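Local coordinates for protein U4/U6 snRNA-associated-splicing factor PRP24 (PDB 4N0T) that binds U6 snRNA, helps anneal it to U4 snRNA, and acts as a recycling factor of the spliceosome in yeast, at residues A[4-9]-A[52-57]; A[63-68]-A[79-84]. One frame throughout, in Å; residues are numbered along the deposited sequence.

Contact 1: A[4-9]-A[52-57]; sequences RNRELT and RIEFAR. With nucleotides of chain B.
Glu54 OE2 is gripped by the guanidinium of Arg4, whose NH2 donates to it at 2.8 Å; a water that accepts from Arg4 NE also lies doubtfully close to it. The salt bridge meets OE2 on the syn side, tilted 25° out of the carboxylate plane. Fully extended, with CG opposite the backbone N (chi1 -177°), Arg4 spans the gap and turns NH1 to OP1 of G23 of chain B, 3.0 Å away. Protein carboxylate and RNA phosphate thus hold one flat cation. Arg52 NH2 pairs with Glu54 OE1, making Arg4, Glu54 and Arg52 one salt-bridge network, and Arg52 NE is salt-bridged to Asp132. Arg6 reads the base of G23: its backbone N gives to O6 at 2.9 Å and its NE to N7 at 2.9 Å. One face of its guanidinium lies over C8 of G21 of chain B, while NH2 donates to that nucleotide's O2'. Farther along, Phe55 N donates to Thr9 O (2.9 Å), and Thr9 OG1 returns a 2.7 Å bond to Phe55 O. Pinned at Thr9 to the end of strand 49-55, the residues just before the first strand of this RRM extend its RNA contacts: Arg6 reads the Hoogsteen edge of G23 while Arg4 holds its phosphate.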
loop_
_atom_site.group_PDB
_atom_site.type_symbol
_atom_site.label_atom_id
_atom_site.label_comp_id
_atom_site.label_asym_id
_atom_site.label_seq_id
_atom_site.Cartn_x
_atom_site.Cartn_y
_atom_site.Cartn_z
ATOM N N ARG A 4 -11.577 13.990 1.921
ATOM C CA ARG A 4 -12.741 13.242 2.403
ATOM C C ARG A 4 -12.701 13.116 3.927
ATOM O O ARG A 4 -11.628 13.188 4.528
ATOM C CB ARG A 4 -12.765 11.857 1.751
ATOM C CG ARG A 4 -13.975 10.989 2.099
ATOM C CD ARG A 4 -13.900 9.661 1.355
ATOM N NE ARG A 4 -14.976 8.738 1.725
ATOM C CZ ARG A 4 -15.104 7.504 1.240
ATOM N NH1 ARG A 4 -14.219 7.042 0.365
ATOM N NH2 ARG A 4 -16.109 6.725 1.628
ATOM N N ASN A 5 -13.872 12.961 4.545
ATOM C CA ASN A 5 -13.972 12.732 5.987
ATOM C C ASN A 5 -14.973 11.607 6.280
ATOM O O ASN A 5 -16.172 11.857 6.491
ATOM C CB ASN A 5 -14.363 14.027 6.717
ATOM C CG ASN A 5 -14.220 13.915 8.226
ATOM O OD1 ASN A 5 -14.173 12.814 8.777
ATOM N ND2 ASN A 5 -14.175 15.064 8.908
ATOM N N ARG A 6 -14.486 10.366 6.298
ATOM C CA ARG A 6 -15.368 9.221 6.454
ATOM C C ARG A 6 -16.045 9.252 7.803
ATOM O O ARG A 6 -17.248 8.995 7.906
ATOM C CB ARG A 6 -14.598 7.903 6.329
ATOM C CG ARG A 6 -14.074 7.616 4.932
ATOM C CD ARG A 6 -12.942 6.611 4.984
ATOM N NE ARG A 6 -12.206 6.567 3.725
ATOM C CZ ARG A 6 -12.403 5.654 2.789
ATOM N NH1 ARG A 6 -13.306 4.697 2.980
ATOM N NH2 ARG A 6 -11.686 5.691 1.671
ATOM N N GLU A 7 -15.275 9.585 8.831
ATOM C CA GLU A 7 -15.768 9.492 10.200
ATOM C C GLU A 7 -16.953 10.418 10.439
ATOM O O GLU A 7 -17.942 10.035 11.086
ATOM C CB GLU A 7 -14.652 9.835 11.192
ATOM C CG GLU A 7 -15.157 9.936 12.629
ATOM C CD GLU A 7 -14.054 10.088 13.657
ATOM O OE1 GLU A 7 -13.367 9.082 13.947
ATOM O OE2 GLU A 7 -13.884 11.210 14.191
ATOM N N LEU A 8 -16.849 11.636 9.916
ATOM C CA LEU A 8 -17.878 12.649 10.142
ATOM C C LEU A 8 -19.284 12.142 9.845
ATOM O O LEU A 8 -20.233 12.472 10.557
ATOM C CB LEU A 8 -17.588 13.899 9.304
ATOM C CG LEU A 8 -18.495 15.094 9.610
ATOM C CD1 LEU A 8 -18.233 15.601 11.022
ATOM C CD2 LEU A 8 -18.326 16.212 8.576
ATOM N N THR A 9 -19.429 11.318 8.813
ATOM C CA THR A 9 -20.760 10.857 8.446
ATOM C C THR A 9 -21.048 9.413 8.860
ATOM O O THR A 9 -22.029 8.823 8.412
ATOM C CB THR A 9 -21.024 11.015 6.942
ATOM O OG1 THR A 9 -20.164 10.131 6.207
ATOM C CG2 THR A 9 -20.772 12.453 6.509
ATOM N N ARG A 52 -21.710 -0.552 11.558
ATOM C CA ARG A 52 -21.115 0.715 11.187
ATOM C C ARG A 52 -21.857 1.173 9.943
ATOM O O ARG A 52 -21.984 0.415 8.982
ATOM C CB ARG A 52 -19.627 0.515 10.862
ATOM C CG ARG A 52 -18.953 1.710 10.240
ATOM C CD ARG A 52 -17.528 1.336 9.830
ATOM N NE ARG A 52 -16.803 2.471 9.286
ATOM C CZ ARG A 52 -16.856 2.838 8.012
ATOM N NH1 ARG A 52 -17.596 2.144 7.162
ATOM N NH2 ARG A 52 -16.163 3.884 7.587
ATOM N N ILE A 53 -22.376 2.398 9.962
ATOM C CA ILE A 53 -23.098 2.917 8.802
ATOM C C ILE A 53 -22.471 4.233 8.382
ATOM O O ILE A 53 -22.444 5.204 9.156
ATOM C CB ILE A 53 -24.614 3.121 9.090
ATOM C CG1 ILE A 53 -25.239 1.838 9.634
ATOM C CG2 ILE A 53 -25.351 3.551 7.814
ATOM C CD1 ILE A 53 -26.675 2.048 10.125
ATOM N N GLU A 54 -21.932 4.260 7.165
ATOM C CA GLU A 54 -21.350 5.478 6.631
ATOM C C GLU A 54 -22.387 6.131 5.723
ATOM O O GLU A 54 -22.768 5.559 4.694
ATOM C CB GLU A 54 -20.071 5.175 5.852
ATOM C CG GLU A 54 -19.417 6.428 5.298
ATOM C CD GLU A 54 -18.149 6.136 4.529
ATOM O OE1 GLU A 54 -17.702 4.967 4.532
ATOM O OE2 GLU A 54 -17.597 7.081 3.923
ATOM N N PHE A 55 -22.855 7.314 6.114
ATOM C CA PHE A 55 -23.860 8.034 5.335
ATOM C C PHE A 55 -23.190 8.924 4.303
ATOM O O PHE A 55 -22.047 9.330 4.482
ATOM C CB PHE A 55 -24.760 8.867 6.254
ATOM C CG PHE A 55 -25.771 8.044 6.986
ATOM C CD1 PHE A 55 -26.984 7.722 6.385
ATOM C CD2 PHE A 55 -25.501 7.559 8.256
ATOM C CE1 PHE A 55 -27.927 6.936 7.048
ATOM C CE2 PHE A 55 -26.425 6.778 8.922
ATOM C CZ PHE A 55 -27.645 6.464 8.319
ATOM N N ALA A 56 -23.908 9.208 3.222
ATOM C CA ALA A 56 -23.408 10.122 2.201
ATOM C C ALA A 56 -23.143 11.510 2.777
ATOM O O ALA A 56 -22.158 12.158 2.424
ATOM C CB ALA A 56 -24.389 10.211 1.051
ATOM N N ARG A 57 -24.029 11.968 3.657
ATOM C CA ARG A 57 -23.935 13.320 4.209
ATOM C C ARG A 57 -24.196 13.352 5.712
ATOM O O ARG A 57 -24.830 12.444 6.248
ATOM C CB ARG A 57 -24.919 14.254 3.487
ATOM C CG ARG A 57 -24.605 14.457 2.007
ATOM C CD ARG A 57 -25.603 15.393 1.338
ATOM N NE ARG A 57 -26.860 14.724 1.008
ATOM C CZ ARG A 57 -26.999 13.835 0.025
ATOM N NH1 ARG A 57 -25.953 13.491 -0.721
ATOM N NH2 ARG A 57 -28.185 13.286 -0.209
ATOM P P G B 23 -11.344 9.337 -1.823
ATOM O OP1 G B 23 -11.828 8.313 -0.870
ATOM O OP2 G B 23 -12.295 10.288 -2.474
ATOM O "O5'" G B 23 -10.203 10.148 -1.061
ATOM C "C5'" G B 23 -9.654 11.375 -1.552
ATOM C "C4'" G B 23 -8.482 11.826 -0.707
ATOM O "O4'" G B 23 -8.912 11.886 0.682
ATOM C "C3'" G B 23 -7.277 10.894 -0.717
ATOM O "O3'" G B 23 -6.135 11.644 -0.329
ATOM C "C2'" G B 23 -7.612 9.941 0.427
ATOM O "O2'" G B 23 -6.490 9.246 0.938
ATOM C "C1'" G B 23 -8.205 10.917 1.449
ATOM N N9 G B 23 -9.178 10.326 2.379
ATOM C C8 G B 23 -10.101 9.354 2.149
ATOM N N7 G B 23 -10.842 9.102 3.210
ATOM C C5 G B 23 -10.380 9.972 4.185
ATOM C C6 G B 23 -10.783 10.172 5.538
ATOM O O6 G B 23 -11.669 9.592 6.169
ATOM N N1 G B 23 -10.044 11.158 6.161
ATOM C C2 G B 23 -9.041 11.866 5.564
ATOM N N2 G B 23 -8.441 12.778 6.335
ATOM N N3 G B 23 -8.645 11.701 4.307
ATOM C C4 G B 23 -9.364 10.745 3.681
ATOM P P G B 21 -3.259 8.885 2.519
ATOM O OP1 G B 21 -2.049 9.152 1.685
ATOM O OP2 G B 21 -4.315 9.950 2.507
ATOM O "O5'" G B 21 -3.885 7.494 2.080
ATOM C "C5'" G B 21 -4.914 6.896 2.859
ATOM C "C4'" G B 21 -5.557 5.744 2.129
ATOM O "O4'" G B 21 -6.425 5.044 3.055
ATOM C "C3'" G B 21 -6.455 6.131 0.965
ATOM O "O3'" G B 21 -6.583 4.963 0.164
ATOM C "C2'" G B 21 -7.784 6.357 1.674
ATOM O "O2'" G B 21 -8.899 6.355 0.814
ATOM C "C1'" G B 21 -7.771 5.156 2.612
ATOM N N9 G B 21 -8.600 5.260 3.804
ATOM C C8 G B 21 -9.492 4.288 4.170
ATOM N N7 G B 21 -10.079 4.566 5.290
ATOM C C5 G B 21 -9.541 5.761 5.695
ATOM C C6 G B 21 -9.801 6.513 6.864
ATOM O O6 G B 21 -10.617 6.258 7.777
ATOM N N1 G B 21 -9.042 7.671 6.896
ATOM C C2 G B 21 -8.108 8.028 5.946
ATOM N N2 G B 21 -7.449 9.177 6.157
ATOM N N3 G B 21 -7.860 7.334 4.850
ATOM C C4 G B 21 -8.594 6.211 4.792
HETATM O O HOH W 1 -17.533 9.387 3.124
HETATM O O HOH W 2 -15.498 3.895 4.299
#

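Contact 2: A[63-68]-A[79-84]; sequences AAITKT and VSHLTE
The imidazole of His81 carries the terminal methyl of Ile65 on one face: CD1 sits 3.3 Å from the ring centroid and only 7° off the ring normal, a CH-pi contact placed almost over the middle. The five ring atoms are all nearly equidistant from that methyl, so it favours no edge, and the two side chains cross at about a right angle. Ile65 reaches the ring because CG1 lies opposite its carbonyl carbon (chi1 -70°) and CD1 extends the branch onward. Behind it, Ile65 CG1 packs on Val79 CG1 at 4.0 Å. That same valine methyl meets Ala64 CB and lies 3.4 Å from Ala64 O. Phe29 of helix 22-29 touches both Ala64 and Val79, tying this patch into the core between helices and sheet. An alanine at Ile65 lacks the methyl over His81 and the CG1 against Val79, and would probably leave a gap beside Val79 and the imidazole freer to turn. Ile65 to Thr68 form a type I beta turn that brings Thr68 beside strand 75-81. There Val79 N donates to Thr68 OG1 over 3.0 Å in a nearly straight bond of 170°. The second helix of the beta-alpha-beta-beta-alpha-beta RRM fold is thus packed on its last strand by mostly apolar chemistry, and one side-chain oxygen, by accepting a backbone N-H, ties this turn to the strand.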
loop_
_atom_site.group_PDB
_atom_site.type_symbol
_atom_site.label_atom_id
_atom_site.label_comp_id
_atom_site.label_asym_id
_atom_site.label_seq_id
_atom_site.Cartn_x
_atom_site.Cartn_y
_atom_site.Cartn_z
ATOM N N ALA A 63 -29.796 12.035 11.361
ATOM C CA ALA A 63 -31.088 11.372 11.342
ATOM C C ALA A 63 -31.006 9.965 11.949
ATOM O O ALA A 63 -31.915 9.541 12.666
ATOM C CB ALA A 63 -31.621 11.309 9.928
ATOM N N ALA A 64 -29.923 9.247 11.659
ATOM C CA ALA A 64 -29.743 7.904 12.219
ATOM C C ALA A 64 -29.679 7.940 13.744
ATOM O O ALA A 64 -30.236 7.078 14.421
ATOM C CB ALA A 64 -28.489 7.254 11.655
ATOM N N ILE A 65 -29.006 8.954 14.272
ATOM C CA ILE A 65 -28.813 9.110 15.711
ATOM C C ILE A 65 -30.150 9.395 16.411
ATOM O O ILE A 65 -30.311 9.087 17.601
ATOM C CB ILE A 65 -27.740 10.182 16.001
ATOM C CG1 ILE A 65 -26.368 9.644 15.579
ATOM C CG2 ILE A 65 -27.682 10.551 17.475
ATOM C CD1 ILE A 65 -25.283 10.696 15.548
ATOM N N THR A 66 -31.123 9.937 15.675
ATOM C CA THR A 66 -32.471 10.093 16.254
ATOM C C THR A 66 -33.133 8.744 16.529
ATOM O O THR A 66 -34.134 8.669 17.260
ATOM C CB THR A 66 -33.430 10.968 15.394
ATOM O OG1 THR A 66 -33.827 10.258 14.215
ATOM C CG2 THR A 66 -32.795 12.303 15.032
ATOM N N LYS A 67 -32.590 7.676 15.947
ATOM C CA LYS A 67 -33.098 6.332 16.219
ATOM C C LYS A 67 -32.527 5.730 17.494
ATOM O O LYS A 67 -32.849 4.592 17.825
ATOM C CB LYS A 67 -32.800 5.367 15.066
ATOM C CG LYS A 67 -33.241 5.841 13.695
ATOM C CD LYS A 67 -34.749 5.861 13.589
ATOM C CE LYS A 67 -35.191 6.022 12.147
ATOM N NZ LYS A 67 -36.679 5.960 12.061
ATOM N N THR A 68 -31.667 6.458 18.197
ATOM C CA THR A 68 -31.066 5.886 19.395
ATOM C C THR A 68 -32.146 5.620 20.446
ATOM O O THR A 68 -33.086 6.408 20.596
ATOM C CB THR A 68 -29.960 6.754 19.969
ATOM O OG1 THR A 68 -29.213 5.998 20.926
ATOM C CG2 THR A 68 -30.514 8.038 20.619
ATOM N N VAL A 79 -27.500 4.402 19.014
ATOM C CA VAL A 79 -26.884 4.920 17.803
ATOM C C VAL A 79 -26.079 6.159 18.176
ATOM O O VAL A 79 -26.588 7.069 18.846
ATOM C CB VAL A 79 -27.942 5.256 16.714
ATOM C CG1 VAL A 79 -27.250 5.719 15.420
ATOM C CG2 VAL A 79 -28.866 4.053 16.430
ATOM N N SER A 80 -24.820 6.214 17.738
ATOM C CA SER A 80 -23.945 7.304 18.139
ATOM C C SER A 80 -22.983 7.653 17.016
ATOM O O SER A 80 -22.766 6.839 16.122
ATOM C CB SER A 80 -23.145 6.910 19.376
ATOM O OG SER A 80 -22.415 5.719 19.134
ATOM N N HIS A 81 -22.430 8.857 17.060
ATOM C CA HIS A 81 -21.341 9.208 16.146
ATOM C C HIS A 81 -20.190 8.242 16.396
ATOM O O HIS A 81 -19.839 7.963 17.553
ATOM C CB HIS A 81 -20.856 10.642 16.389
ATOM C CG HIS A 81 -21.811 11.704 15.931
ATOM N ND1 HIS A 81 -22.107 11.921 14.602
ATOM C CD2 HIS A 81 -22.511 12.633 16.629
ATOM C CE1 HIS A 81 -22.954 12.932 14.499
ATOM N NE2 HIS A 81 -23.221 13.375 15.715
ATOM N N LEU A 82 -19.590 7.729 15.323
ATOM C CA LEU A 82 -18.408 6.893 15.491
ATOM C C LEU A 82 -17.255 7.837 15.721
ATOM O O LEU A 82 -16.907 8.611 14.832
ATOM C CB LEU A 82 -18.135 6.037 14.253
ATOM C CG LEU A 82 -16.971 5.051 14.427
ATOM C CD1 LEU A 82 -17.378 3.903 15.347
ATOM C CD2 LEU A 82 -16.492 4.518 13.082
ATOM N N THR A 83 -16.685 7.809 16.919
ATOM C CA THR A 83 -15.581 8.700 17.238
ATOM C C THR A 83 -14.599 8.028 18.183
ATOM O O THR A 83 -14.989 7.223 19.039
ATOM C CB THR A 83 -16.071 10.042 17.838
ATOM O OG1 THR A 83 -14.943 10.843 18.186
ATOM C CG2 THR A 83 -16.872 9.804 19.081
ATOM N N GLU A 84 -13.317 8.337 17.990
ATOM C CA GLU A 84 -12.248 7.748 18.790
ATOM C C GLU A 84 -12.241 6.219 18.767
ATOM O O GLU A 84 -11.741 5.573 19.687
ATOM C CB GLU A 84 -12.287 8.295 20.222
ATOM C CG GLU A 84 -12.136 9.806 20.280
ATOM C CD GLU A 84 -12.055 10.318 21.696
ATOM O OE1 GLU A 84 -13.115 10.650 22.265
ATOM O OE2 GLU A 84 -10.931 10.372 22.241
#

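How the contacts relate
The two contacts work on the same sheet of RRM 1, their centres 11 Å apart, and follow one another in the chain: strand 49-55 of contact 1 leads into helix 58-65 of contact 2. They meet directly in two places. Phe55 CE2 packs on Ala64 CB at 3.5 Å, joining strand to helix in the core, while Glu7 CG comes within 3.1 Å of Leu82 O, where the segment before the first strand passes the residues just after strand 75-81. Their roles differ toward the RNA. Contact 1 holds nucleotides of chain B directly, whereas the nearest atom of contact 2 is about 8 Å from the nucleic acid, and its part is packing of the helix and turn on the strand.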